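Local coordinates for penicillin-binding protein (Bacillus halodurans, PDB 3TG9) that probably reacts with beta-lactams through an active-site serine, as penicillin-binding proteins of the beta-lactamase family do, its physiological substrate remaining uncertain, at residues C66-A71 against Q173-A178; F107-T112 against Y152-F157; D113-L118 against Y292-C297; H187-F192 against A234-K239. All coordinates share one frame; numbering follows the deposited sequence.

Contact 1 (C66-A71 against Q173-A178); sequences CQLVEA and QEYVEA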
loop_
_atom_site.group_PDB
_atom_site.type_symbol
_atom_site.label_atom_id
_atom_site.label_comp_id
_atom_site.label_asym_id
_atom_site.label_seq_id
_atom_site.Cartn_x
_atom_site.Cartn_y
_atom_site.Cartn_z
ATOM N N CYS B 66 -8.051 31.997 1.477
ATOM C CA CYS B 66 -8.951 33.139 1.612
ATOM C C CYS B 66 -9.171 33.487 3.081
ATOM O O CYS B 66 -9.264 34.660 3.428
ATOM C CB CYS B 66 -10.281 32.862 0.914
ATOM S SG CYS B 66 -10.120 32.784 -0.872
ATOM N N GLN B 67 -9.236 32.474 3.945
ATOM C CA GLN B 67 -9.433 32.720 5.375
ATOM C C GLN B 67 -8.274 33.502 5.971
ATOM O O GLN B 67 -8.467 34.332 6.861
ATOM C CB GLN B 67 -9.595 31.419 6.150
ATOM C CG GLN B 67 -10.859 30.657 5.860
ATOM C CD GLN B 67 -10.908 29.360 6.632
ATOM O OE1 GLN B 67 -9.866 28.789 6.953
ATOM N NE2 GLN B 67 -12.114 28.889 6.940
ATOM N N LEU B 68 -7.069 33.224 5.488
ATOM C CA LEU B 68 -5.892 33.951 5.938
ATOM C C LEU B 68 -5.963 35.396 5.458
ATOM O O LEU B 68 -5.571 36.320 6.172
ATOM C CB LEU B 68 -4.617 33.285 5.425
ATOM C CG LEU B 68 -4.384 31.847 5.901
ATOM C CD1 LEU B 68 -3.100 31.311 5.318
ATOM C CD2 LEU B 68 -4.363 31.778 7.419
ATOM N N VAL B 69 -6.461 35.590 4.244
ATOM C CA VAL B 69 -6.647 36.942 3.734
ATOM C C VAL B 69 -7.724 37.661 4.546
ATOM O O VAL B 69 -7.500 38.765 5.029
ATOM C CB VAL B 69 -6.967 36.954 2.225
ATOM C CG1 VAL B 69 -7.199 38.386 1.728
ATOM C CG2 VAL B 69 -5.837 36.292 1.442
ATOM N N GLU B 70 -8.872 37.017 4.729
ATOM C CA GLU B 70 -9.962 37.609 5.503
ATOM C C GLU B 70 -9.538 37.925 6.934
ATOM O O GLU B 70 -10.067 38.847 7.555
ATOM C CB GLU B 70 -11.209 36.711 5.499
ATOM C CG GLU B 70 -12.259 37.100 6.535
ATOM C CD GLU B 70 -13.563 36.322 6.398
ATOM O OE1 GLU B 70 -13.809 35.778 5.300
ATOM O OE2 GLU B 70 -14.349 36.256 7.379
ATOM N N ALA B 71 -8.584 37.159 7.454
ATOM C CA ALA B 71 -8.112 37.347 8.821
ATOM C C ALA B 71 -7.018 38.403 8.873
ATOM O O ALA B 71 -6.499 38.722 9.945
ATOM C CB ALA B 71 -7.601 36.032 9.393
ATOM N N GLN B 173 -2.626 20.054 6.432
ATOM C CA GLN B 173 -3.686 19.138 6.848
ATOM C C GLN B 173 -4.341 19.556 8.166
ATOM O O GLN B 173 -5.576 19.526 8.308
ATOM C CB GLN B 173 -3.126 17.712 6.956
ATOM C CG GLN B 173 -2.594 17.135 5.630
ATOM C CD GLN B 173 -1.213 17.659 5.230
ATOM O OE1 GLN B 173 -0.591 18.434 5.959
ATOM N NE2 GLN B 173 -0.723 17.219 4.066
ATOM N N GLU B 174 -3.511 19.943 9.127
ATOM C CA GLU B 174 -4.002 20.427 10.406
ATOM C C GLU B 174 -4.882 21.659 10.217
ATOM O O GLU B 174 -5.955 21.762 10.814
ATOM C CB GLU B 174 -2.839 20.754 11.343
ATOM C CG GLU B 174 -2.273 19.549 12.062
ATOM C CD GLU B 174 -0.978 19.863 12.786
ATOM O OE1 GLU B 174 -0.338 20.884 12.461
ATOM O OE2 GLU B 174 -0.589 19.074 13.671
ATOM N N TYR B 175 -4.425 22.593 9.387
ATOM C CA TYR B 175 -5.189 23.807 9.149
ATOM C C TYR B 175 -6.576 23.484 8.589
ATOM O O TYR B 175 -7.591 23.957 9.105
ATOM C CB TYR B 175 -4.451 24.778 8.222
ATOM C CG TYR B 175 -5.182 26.106 8.104
ATOM C CD1 TYR B 175 -4.793 27.204 8.864
ATOM C CD2 TYR B 175 -6.288 26.246 7.273
ATOM C CE1 TYR B 175 -5.473 28.412 8.785
ATOM C CE2 TYR B 175 -6.975 27.455 7.186
ATOM C CZ TYR B 175 -6.559 28.533 7.944
ATOM O OH TYR B 175 -7.231 29.740 7.870
ATOM N N VAL B 176 -6.618 22.662 7.546
ATOM C CA VAL B 176 -7.873 22.397 6.852
ATOM C C VAL B 176 -8.866 21.619 7.705
ATOM O O VAL B 176 -10.048 21.957 7.758
ATOM C CB VAL B 176 -7.641 21.673 5.509
ATOM C CG1 VAL B 176 -8.965 21.234 4.903
ATOM C CG2 VAL B 176 -6.889 22.580 4.545
ATOM N N GLU B 177 -8.389 20.572 8.367
ATOM C CA GLU B 177 -9.245 19.756 9.220
ATOM C C GLU B 177 -9.846 20.598 10.357
ATOM O O GLU B 177 -10.976 20.361 10.803
ATOM C CB GLU B 177 -8.457 18.538 9.752
ATOM C CG GLU B 177 -7.874 17.676 8.610
ATOM C CD GLU B 177 -7.084 16.450 9.072
ATOM O OE1 GLU B 177 -6.388 16.522 10.112
ATOM O OE2 GLU B 177 -7.138 15.413 8.370
ATOM N N ALA B 178 -9.097 21.604 10.799
ATOM C CA ALA B 178 -9.540 22.469 11.886
ATOM C C ALA B 178 -10.400 23.646 11.397
ATOM O O ALA B 178 -11.488 23.889 11.914
ATOM C CB ALA B 178 -8.333 22.980 12.667
#

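Contact 2 (F107-T112 against Y152-F157); sequences FDEEIT and YNNAGF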
loop_
_atom_site.group_PDB
_atom_site.type_symbol
_atom_site.label_atom_id
_atom_site.label_comp_id
_atom_site.label_asym_id
_atom_site.label_seq_id
_atom_site.Cartn_x
_atom_site.Cartn_y
_atom_site.Cartn_z
ATOM N N PHE B 107 3.617 17.795 -12.559
ATOM C CA PHE B 107 2.673 16.961 -13.299
ATOM C C PHE B 107 1.777 17.847 -14.160
ATOM O O PHE B 107 0.695 18.275 -13.733
ATOM C CB PHE B 107 1.829 16.102 -12.335
ATOM C CG PHE B 107 0.960 15.080 -13.028
ATOM C CD1 PHE B 107 1.526 14.075 -13.794
ATOM C CD2 PHE B 107 -0.421 15.114 -12.900
ATOM C CE1 PHE B 107 0.732 13.135 -14.435
ATOM C CE2 PHE B 107 -1.220 14.174 -13.540
ATOM C CZ PHE B 107 -0.639 13.186 -14.306
ATOM N N ASP B 108 2.244 18.139 -15.368
ATOM C CA ASP B 108 1.506 18.982 -16.304
ATOM C C ASP B 108 0.454 18.147 -17.017
ATOM O O ASP B 108 0.766 17.390 -17.939
ATOM C CB ASP B 108 2.465 19.598 -17.317
ATOM C CG ASP B 108 1.802 20.629 -18.197
ATOM O OD1 ASP B 108 2.526 21.514 -18.690
ATOM O OD2 ASP B 108 0.571 20.562 -18.396
ATOM N N GLU B 109 -0.793 18.300 -16.587
ATOM C CA GLU B 109 -1.891 17.460 -17.054
ATOM C C GLU B 109 -2.269 17.726 -18.508
ATOM O O GLU B 109 -3.045 16.978 -19.105
ATOM C CB GLU B 109 -3.107 17.625 -16.132
ATOM C CG GLU B 109 -2.786 17.323 -14.663
ATOM C CD GLU B 109 -4.027 17.204 -13.783
ATOM O OE1 GLU B 109 -3.941 17.537 -12.578
ATOM O OE2 GLU B 109 -5.087 16.782 -14.299
ATOM N N GLU B 110 -1.712 18.793 -19.071
ATOM C CA GLU B 110 -1.944 19.144 -20.466
ATOM C C GLU B 110 -1.103 18.280 -21.411
ATOM O O GLU B 110 -1.417 18.154 -22.596
ATOM C CB GLU B 110 -1.645 20.632 -20.687
ATOM C CG GLU B 110 -1.415 21.032 -22.142
ATOM C CD GLU B 110 -1.171 22.525 -22.306
ATOM O OE1 GLU B 110 -1.783 23.313 -21.546
ATOM O OE2 GLU B 110 -0.368 22.903 -23.191
ATOM N N ILE B 111 -0.047 17.672 -20.875
ATOM C CA ILE B 111 0.884 16.887 -21.687
ATOM C C ILE B 111 1.102 15.479 -21.146
ATOM O O ILE B 111 1.486 14.578 -21.888
ATOM C CB ILE B 111 2.255 17.589 -21.816
ATOM C CG1 ILE B 111 2.877 17.801 -20.434
ATOM C CG2 ILE B 111 2.106 18.920 -22.540
ATOM C CD1 ILE B 111 4.229 18.486 -20.465
ATOM N N THR B 112 0.870 15.288 -19.851
ATOM C CA THR B 112 1.072 13.974 -19.248
ATOM C C THR B 112 -0.141 13.512 -18.451
ATOM O O THR B 112 -0.779 14.304 -17.752
ATOM C CB THR B 112 2.333 13.930 -18.348
ATOM O OG1 THR B 112 2.463 12.625 -17.767
ATOM C CG2 THR B 112 2.245 14.966 -17.238
ATOM N N TYR B 152 -3.622 24.989 -16.079
ATOM C CA TYR B 152 -3.858 24.174 -14.884
ATOM C C TYR B 152 -2.556 23.605 -14.325
ATOM O O TYR B 152 -1.813 22.922 -15.024
ATOM C CB TYR B 152 -4.857 23.047 -15.164
ATOM C CG TYR B 152 -5.399 22.413 -13.902
ATOM C CD1 TYR B 152 -6.471 22.980 -13.228
ATOM C CD2 TYR B 152 -4.827 21.253 -13.375
ATOM C CE1 TYR B 152 -6.975 22.405 -12.063
ATOM C CE2 TYR B 152 -5.321 20.669 -12.210
ATOM C CZ TYR B 152 -6.399 21.253 -11.560
ATOM O OH TYR B 152 -6.907 20.691 -10.405
ATOM N N ASN B 153 -2.300 23.890 -13.055
ATOM C CA ASN B 153 -1.006 23.632 -12.451
ATOM C C ASN B 153 -1.129 23.082 -11.026
ATOM O O ASN B 153 -1.666 23.747 -10.136
ATOM C CB ASN B 153 -0.194 24.929 -12.450
ATOM C CG ASN B 153 1.250 24.718 -12.064
ATOM O OD1 ASN B 153 1.547 24.218 -10.988
ATOM N ND2 ASN B 153 2.161 25.117 -12.946
ATOM N N ASN B 154 -0.608 21.878 -10.810
ATOM C CA ASN B 154 -0.694 21.224 -9.512
ATOM C C ASN B 154 0.329 21.748 -8.509
ATOM O O ASN B 154 0.003 22.003 -7.341
ATOM C CB ASN B 154 -0.562 19.718 -9.690
ATOM C CG ASN B 154 -1.746 19.124 -10.413
ATOM O OD1 ASN B 154 -2.866 19.148 -9.907
ATOM N ND2 ASN B 154 -1.510 18.590 -11.601
ATOM N N ALA B 155 1.564 21.920 -8.973
ATOM C CA ALA B 155 2.620 22.468 -8.129
ATOM C C ALA B 155 2.187 23.820 -7.568
ATOM O O ALA B 155 2.507 24.169 -6.434
ATOM C CB ALA B 155 3.925 22.593 -8.915
ATOM N N GLY B 156 1.438 24.573 -8.364
ATOM C CA GLY B 156 0.935 25.859 -7.919
ATOM C C GLY B 156 0.083 25.758 -6.671
ATOM O O GLY B 156 0.049 26.679 -5.852
ATOM N N PHE B 157 -0.621 24.643 -6.512
ATOM C CA PHE B 157 -1.426 24.467 -5.306
ATOM C C PHE B 157 -0.640 23.846 -4.162
ATOM O O PHE B 157 -1.023 23.984 -3.000
ATOM C CB PHE B 157 -2.743 23.735 -5.596
ATOM C CG PHE B 157 -3.872 24.674 -5.914
ATOM C CD1 PHE B 157 -3.852 25.430 -7.078
ATOM C CD2 PHE B 157 -4.928 24.836 -5.032
ATOM C CE1 PHE B 157 -4.881 26.318 -7.372
ATOM C CE2 PHE B 157 -5.959 25.728 -5.311
ATOM C CZ PHE B 157 -5.936 26.467 -6.488
#

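Contact 3 (D113-L118 against Y292-C297); sequences DDFEDL and YDPGVC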
loop_
_atom_site.group_PDB
_atom_site.type_symbol
_atom_site.label_atom_id
_atom_site.label_comp_id
_atom_site.label_asym_id
_atom_site.label_seq_id
_atom_site.Cartn_x
_atom_site.Cartn_y
_atom_site.Cartn_z
ATOM N N ASP B 113 -0.449 12.223 -18.572
ATOM C CA ASP B 113 -1.534 11.597 -17.821
ATOM C C ASP B 113 -1.022 10.369 -17.077
ATOM O O ASP B 113 -1.811 9.575 -16.564
ATOM C CB ASP B 113 -2.685 11.194 -18.753
ATOM C CG ASP B 113 -2.293 10.089 -19.738
ATOM O OD1 ASP B 113 -1.096 9.737 -19.815
ATOM O OD2 ASP B 113 -3.190 9.573 -20.443
ATOM N N ASP B 114 0.302 10.226 -17.026
ATOM C CA ASP B 114 0.951 9.052 -16.446
ATOM C C ASP B 114 1.357 9.296 -14.987
ATOM O O ASP B 114 2.537 9.201 -14.628
ATOM C CB ASP B 114 2.173 8.675 -17.291
ATOM C CG ASP B 114 2.687 7.269 -17.003
ATOM O OD1 ASP B 114 2.147 6.586 -16.096
ATOM O OD2 ASP B 114 3.648 6.856 -17.695
ATOM N N PHE B 115 0.364 9.613 -14.157
ATOM C CA PHE B 115 0.578 9.952 -12.748
ATOM C C PHE B 115 1.463 8.912 -12.050
ATOM O O PHE B 115 2.452 9.256 -11.389
ATOM C CB PHE B 115 -0.776 10.112 -12.021
ATOM C CG PHE B 115 -0.702 10.921 -10.745
ATOM C CD1 PHE B 115 -0.479 12.291 -10.783
ATOM C CD2 PHE B 115 -0.866 10.316 -9.508
ATOM C CE1 PHE B 115 -0.413 13.043 -9.611
ATOM C CE2 PHE B 115 -0.803 11.063 -8.336
ATOM C CZ PHE B 115 -0.576 12.431 -8.390
ATOM N N GLU B 116 1.128 7.638 -12.213
ATOM C CA GLU B 116 1.904 6.603 -11.548
ATOM C C GLU B 116 3.394 6.695 -11.866
ATOM O O GLU B 116 4.231 6.511 -10.980
ATOM C CB GLU B 116 1.374 5.200 -11.858
ATOM C CG GLU B 116 1.950 4.139 -10.910
ATOM C CD GLU B 116 1.261 2.793 -11.019
ATOM O OE1 GLU B 116 0.262 2.681 -11.756
ATOM O OE2 GLU B 116 1.722 1.835 -10.361
ATOM N N ASP B 117 3.729 6.995 -13.117
ATOM C CA ASP B 117 5.129 7.001 -13.548
ATOM C C ASP B 117 6.008 8.035 -12.831
ATOM O O ASP B 117 7.243 7.989 -12.926
ATOM C CB ASP B 117 5.225 7.209 -15.054
ATOM C CG ASP B 117 6.616 6.936 -15.589
ATOM O OD1 ASP B 117 7.102 5.791 -15.419
ATOM O OD2 ASP B 117 7.220 7.864 -16.177
ATOM N N LEU B 118 5.371 8.964 -12.123
ATOM C CA LEU B 118 6.085 9.976 -11.350
ATOM C C LEU B 118 6.809 9.345 -10.170
ATOM O O LEU B 118 7.825 9.858 -9.692
ATOM C CB LEU B 118 5.106 11.025 -10.820
ATOM C CG LEU B 118 4.602 12.115 -11.767
ATOM C CD1 LEU B 118 3.932 11.516 -12.990
ATOM C CD2 LEU B 118 3.649 13.025 -11.020
ATOM N N TYR B 292 -9.428 13.575 -10.847
ATOM C CA TYR B 292 -9.134 12.259 -11.392
ATOM C C TYR B 292 -7.739 11.795 -10.971
ATOM O O TYR B 292 -6.745 12.492 -11.197
ATOM C CB TYR B 292 -9.241 12.268 -12.917
ATOM C CG TYR B 292 -10.662 12.359 -13.413
ATOM C CD1 TYR B 292 -11.355 13.574 -13.402
ATOM C CD2 TYR B 292 -11.318 11.230 -13.891
ATOM C CE1 TYR B 292 -12.679 13.660 -13.860
ATOM C CE2 TYR B 292 -12.629 11.304 -14.347
ATOM C CZ TYR B 292 -13.304 12.518 -14.332
ATOM O OH TYR B 292 -14.598 12.555 -14.787
ATOM N N ASP B 293 -7.681 10.623 -10.345
ATOM C CA ASP B 293 -6.417 9.994 -9.982
ATOM C C ASP B 293 -6.542 8.522 -10.356
ATOM O O ASP B 293 -7.653 8.030 -10.590
ATOM C CB ASP B 293 -6.164 10.105 -8.471
ATOM C CG ASP B 293 -5.416 11.377 -8.071
ATOM O OD1 ASP B 293 -4.663 11.926 -8.897
ATOM O OD2 ASP B 293 -5.574 11.819 -6.904
ATOM N N PRO B 294 -5.411 7.804 -10.422
ATOM C CA PRO B 294 -5.532 6.346 -10.528
ATOM C C PRO B 294 -6.425 5.776 -9.421
ATOM O O PRO B 294 -6.170 6.017 -8.246
ATOM C CB PRO B 294 -4.082 5.879 -10.373
ATOM C CG PRO B 294 -3.287 7.010 -11.046
ATOM C CD PRO B 294 -4.018 8.267 -10.611
ATOM N N GLY B 295 -7.476 5.059 -9.808
ATOM C CA GLY B 295 -8.416 4.481 -8.864
ATOM C C GLY B 295 -9.404 5.447 -8.231
ATOM O O GLY B 295 -10.079 5.095 -7.257
ATOM N N VAL B 296 -9.488 6.661 -8.773
ATOM C CA VAL B 296 -10.297 7.726 -8.180
ATOM C C VAL B 296 -10.934 8.637 -9.227
ATOM O O VAL B 296 -10.265 9.076 -10.166
ATOM C CB VAL B 296 -9.425 8.645 -7.323
ATOM C CG1 VAL B 296 -10.211 9.868 -6.892
ATOM C CG2 VAL B 296 -8.869 7.897 -6.119
ATOM N N CYS B 297 -12.219 8.941 -9.057
ATOM C CA CYS B 297 -12.834 10.066 -9.773
ATOM C C CYS B 297 -13.920 10.726 -8.916
ATOM O O CYS B 297 -14.457 10.120 -7.987
ATOM C CB CYS B 297 -13.347 9.668 -11.160
ATOM S SG CYS B 297 -14.689 8.471 -11.174
#

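Contact 4 (H187-F192 against A234-K239); sequences HESGYF and AEDMMK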
loop_
_atom_site.group_PDB
_atom_site.type_symbol
_atom_site.label_atom_id
_atom_site.label_comp_id
_atom_site.label_asym_id
_atom_site.label_seq_id
_atom_site.Cartn_x
_atom_site.Cartn_y
_atom_site.Cartn_z
ATOM N N HIS B 187 -17.223 15.893 10.054
ATOM C CA HIS B 187 -16.506 15.073 11.036
ATOM C C HIS B 187 -16.046 13.717 10.496
ATOM O O HIS B 187 -15.381 12.966 11.199
ATOM C CB HIS B 187 -17.368 14.853 12.286
ATOM C CG HIS B 187 -18.114 16.074 12.732
ATOM N ND1 HIS B 187 -17.518 17.095 13.442
ATOM C CD2 HIS B 187 -19.410 16.433 12.568
ATOM C CE1 HIS B 187 -18.412 18.033 13.692
ATOM N NE2 HIS B 187 -19.570 17.659 13.175
ATOM N N GLU B 188 -16.406 13.402 9.256
ATOM C CA GLU B 188 -15.996 12.145 8.645
ATOM C C GLU B 188 -14.978 12.327 7.519
ATOM O O GLU B 188 -14.855 11.466 6.650
ATOM C CB GLU B 188 -17.212 11.403 8.099
ATOM C CG GLU B 188 -18.225 10.999 9.148
ATOM C CD GLU B 188 -19.062 9.819 8.692
ATOM O OE1 GLU B 188 -20.303 9.927 8.704
ATOM O OE2 GLU B 188 -18.471 8.782 8.305
ATOM N N SER B 189 -14.247 13.435 7.546
ATOM C CA SER B 189 -13.327 13.780 6.467
ATOM C C SER B 189 -11.926 14.011 6.996
ATOM O O SER B 189 -11.749 14.380 8.156
ATOM C CB SER B 189 -13.796 15.050 5.740
ATOM O OG SER B 189 -14.969 14.800 4.993
ATOM N N GLY B 190 -10.929 13.810 6.135
ATOM C CA GLY B 190 -9.545 13.986 6.542
ATOM C C GLY B 190 -8.519 13.664 5.466
ATOM O O GLY B 190 -8.833 13.141 4.385
ATOM N N TYR B 191 -7.273 13.994 5.768
ATOM C CA TYR B 191 -6.170 13.664 4.890
ATOM C C TYR B 191 -5.566 12.370 5.402
ATOM O O TYR B 191 -4.596 12.376 6.160
ATOM C CB TYR B 191 -5.162 14.811 4.859
ATOM C CG TYR B 191 -5.742 16.052 4.217
ATOM C CD1 TYR B 191 -5.414 16.392 2.917
ATOM C CD2 TYR B 191 -6.644 16.864 4.901
ATOM C CE1 TYR B 191 -5.944 17.509 2.312
ATOM C CE2 TYR B 191 -7.184 17.997 4.294
ATOM C CZ TYR B 191 -6.825 18.308 2.998
ATOM O OH TYR B 191 -7.348 19.411 2.360
ATOM N N PHE B 192 -6.191 11.260 5.020
ATOM C CA PHE B 192 -5.778 9.946 5.486
ATOM C C PHE B 192 -4.587 9.466 4.673
ATOM O O PHE B 192 -4.460 9.795 3.488
ATOM C CB PHE B 192 -6.916 8.924 5.360
ATOM C CG PHE B 192 -8.199 9.352 6.008
ATOM C CD1 PHE B 192 -8.185 10.108 7.167
ATOM C CD2 PHE B 192 -9.421 8.980 5.465
ATOM C CE1 PHE B 192 -9.366 10.500 7.767
ATOM C CE2 PHE B 192 -10.608 9.372 6.057
ATOM C CZ PHE B 192 -10.583 10.130 7.207
ATOM N N ALA B 234 -19.841 11.588 0.806
ATOM C CA ALA B 234 -20.698 12.406 -0.056
ATOM C C ALA B 234 -21.368 13.527 0.723
ATOM O O ALA B 234 -21.409 14.679 0.272
ATOM C CB ALA B 234 -21.750 11.539 -0.743
ATOM N N GLU B 235 -21.900 13.186 1.894
ATOM C CA GLU B 235 -22.643 14.145 2.698
ATOM C C GLU B 235 -21.753 15.188 3.376
ATOM O O GLU B 235 -22.166 16.327 3.549
ATOM C CB GLU B 235 -23.536 13.438 3.722
ATOM C CG GLU B 235 -24.448 14.403 4.454
ATOM C CD GLU B 235 -25.519 13.702 5.274
ATOM O OE1 GLU B 235 -25.418 12.466 5.461
ATOM O OE2 GLU B 235 -26.458 14.398 5.732
ATOM N N ASP B 236 -20.538 14.814 3.763
ATOM C CA ASP B 236 -19.570 15.823 4.185
ATOM C C ASP B 236 -19.235 16.794 3.024
ATOM O O ASP B 236 -18.923 17.959 3.256
ATOM C CB ASP B 236 -18.290 15.178 4.730
ATOM C CG ASP B 236 -18.330 14.959 6.242
ATOM O OD1 ASP B 236 -19.422 15.074 6.844
ATOM O OD2 ASP B 236 -17.263 14.684 6.834
ATOM N N MET B 237 -19.279 16.323 1.781
ATOM C CA MET B 237 -19.045 17.243 0.663
ATOM C C MET B 237 -20.260 18.148 0.510
ATOM O O MET B 237 -20.132 19.347 0.263
ATOM C CB MET B 237 -18.753 16.522 -0.654
ATOM C CG MET B 237 -18.303 17.486 -1.769
ATOM S SD MET B 237 -16.736 18.292 -1.346
ATOM C CE MET B 237 -16.758 19.751 -2.406
ATOM N N MET B 238 -21.441 17.571 0.681
ATOM C CA MET B 238 -22.659 18.369 0.710
ATOM C C MET B 238 -22.551 19.440 1.793
ATOM O O MET B 238 -22.827 20.606 1.555
ATOM C CB MET B 238 -23.866 17.479 0.980
ATOM C CG MET B 238 -25.191 18.234 1.018
ATOM S SD MET B 238 -26.446 17.334 1.926
ATOM C CE MET B 238 -26.066 17.847 3.600
ATOM N N LYS B 239 -22.149 19.047 2.991
ATOM C CA LYS B 239 -22.005 20.008 4.080
ATOM C C LYS B 239 -20.980 21.082 3.756
ATOM O O LYS B 239 -21.064 22.195 4.272
ATOM C CB LYS B 239 -21.596 19.314 5.384
ATOM C CG LYS B 239 -22.657 18.403 5.987
ATOM C CD LYS B 239 -22.195 17.864 7.341
ATOM C CE LYS B 239 -23.034 16.675 7.791
ATOM N NZ LYS B 239 -24.487 16.869 7.489
HETATM O O HOH W 1 -19.538 14.646 9.458
#

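Contact 1 (C66-A71 against Q173-A178)
Two first torsions bring Gln67 and Tyr175 together across the gap between their helices. In Tyr175 the ring carbon CG stands anti to the backbone N (chi1 -174°), which sends the ring straight out from helix 172-182 with its hydroxyl leading; in Gln67 CG is instead anti to the carbonyl carbon, and the extended chain beyond it carries the amide alongside the end of the phenol. The nearest alpha carbons, those of Gln67 and Val176, are 10.5 Å apart, so side chains alone span the interval. Tyr175 OH donates to Gln67 OE1 at 2.9 Å. The hydroxyl meets OE1 to one side of the C=O direction, at 133°, and is tilted out of the carbonyl plane. Amide and ring planes are turned 62° apart, and OE1 lies at the ring edge, 3.2 Å from Tyr175 CE2. Gln67 CB also comes within 3.4 Å of Tyr175 OH. Leu68 supplies the apolar half: its CD2 approaches the ring obliquely, 3.8 Å from Tyr175 CE1, the two side chains running antiparallel alongside one another. Gln67 NE2 bonds to the backbone oxygens of Asn179 and Leu249, which fixes the amide's rotation and leaves OE1 facing the phenol. A buried polar pair is thus satisfied in what is consistent with the helical region of the serine beta-lactamase and penicillin-binding protein fold, where helix 58-70 probably begins with the SxxK motif. Helix 155-168 fills in beside it, with Val164 and Ser168 against Tyr175 and Val167 against Leu68, while Ala64 of helix 58-70 also touches the Tyr175 side chain.

Contact 2 (F107-T112 against Y152-F157)
Hydrogen bonding joins Asn154 to Phe107 and Glu109, both amide hydrogens of one side chain being spent on the same loop. Asn154 CG lies anti to its carbonyl carbon (chi1 -68°), which carries the amide toward 107-112. Asn154 ND2 donates to Phe107 O at 3.1 Å, lying in the plane of that carbonyl. The companion bond from Asn154 ND2 to Glu109 OE1 is shorter, 2.8 Å, and straighter, 161° at the hydrogen; it uses the anti lone pair of OE1. Carboxylate and amide are nearly coplanar, and both acceptors stay close to the amide plane, so the two bonds fix the amide's rotation about CB-CG. Its other end, Asn154 OD1, is bonded to Lys58 NZ. This fits a pattern of penicillin-binding proteins: Ser55 and Lys58 match an SxxK motif, and Tyr152 and Asn154 the outer positions of a YxN motif, with Tyr152 OH bonded to both Ser55 OG and Lys58 NZ. Glu109 and Phe107 would thus be second-shell residues that orient the motif's asparagine. Among van der Waals contacts, Glu109 OE1 reaches the edge of the Tyr152 ring, 3.4 Å from CE2, with carboxylate and ring planes 77° apart. Phe107 runs beside Asn154 in the same direction, its CD2 3.9 Å from Asn154 ND2, which sits at the ring's edge. Asp108 OD2 accepts from Glu110 N in an Asx turn, and Asn153 OD1 makes a capping bond with Gly156 N at 2.7 Å.

Contact 3 (D113-L118 against Y292-C297)
Asp293 O accepts from Val296 N at 2.9 Å, closing the type II beta turn that presents Asp293 and Pro294 to Phe115. The turn is the tip of a beta hairpin, linking strands 284-293 and 296-303 of the large antiparallel sheet, and a reciprocal bond from Asp293 N to Val296 O at 3.0 Å makes the pair a hydrogen-bonded one. Gly295 takes the positive phi (76°) that such a turn asks for at its third position. Between the two segments the contact is van der Waals only. Pro294 comes in at about a right angle to the Phe115 side chain and touches the start of its ring obliquely, CD lying 3.9 Å from Phe115 CD2. The same Pro294 CD is 4.0 Å from Phe115 CB. Phe115, with CG anti to its own N (chi1 -159°), turns its ring toward the hairpin. Phe107 and Trp119 also meet this ring, each edge-to-face, and Glu116 next door forms a salt bridge with Lys214. Asp293 lies near the putative SxxK site without touching it. Its OD1 stands above the Phe115 ring, nearer its edge than its centre, 4.0 Å from CE2.

Contact 4 (H187-F192 against A234-K239)
The carboxylate of Asp236 is the flat group at the centre, and Glu188 and Ser189 both meet it around its rim. Glu188 N reaches OD2 on the syn side, 16° out of the carboxylate plane, at 2.9 Å. Ser189 OG, placed beside its own backbone N by a chi1 of -70°, donates to the anti lone pair of the same Asp236 OD2, also at 2.9 Å. The second oxygen is served by a water that donates to Asp236 OD1 at 2.7 Å and accepts from His187 N at 2.7 Å, so the backbone N of Glu188, the hydroxyl of Ser189 and, through the water, the backbone N of His187 together bind both oxygens. Two further amides, those of His187 and Ser189, come near OD2 but at angles too poor for bonding. In the fold, Asp236 belongs to the first turn of helix 234-245, which lies against strands 18-24 and 308-314 of the main antiparallel sheet through Ala234, Met237 and Met238; the bonds therefore tie the loop after helix 172-182 to a helix of the sheet's face. The helix start and the donors together would probably favour the anionic form of this buried acid. Farther along the loop Arg50 NE donates to Glu188 O, and Tyr191 N donates to Glu177 OE2.

How the contacts relate
Contact 1 is wholly buried, contacts 2 and 4 partly so, and contact 3 lies at the surface, and their chemistry follows suit. One phenol-amide bond bridges helices in contact 1; in contact 2, near the putative active site, one side-chain amide bonds a carboxylate and a backbone carbonyl; contact 4 concentrates donors on one acid; contact 3 relies on ring, proline and carboxylate touching without a bond between segments. Contacts 2 and 3 share a loop and meet where Phe107 packs on Phe115 and Leu118, while contacts 1 and 4 meet through a probable hydrogen bond of Glu177 with Tyr191 N and the packing of Gln173 and Val176 on Tyr191. Contacts 1 and 3 lie on opposite sides of the chain's centre.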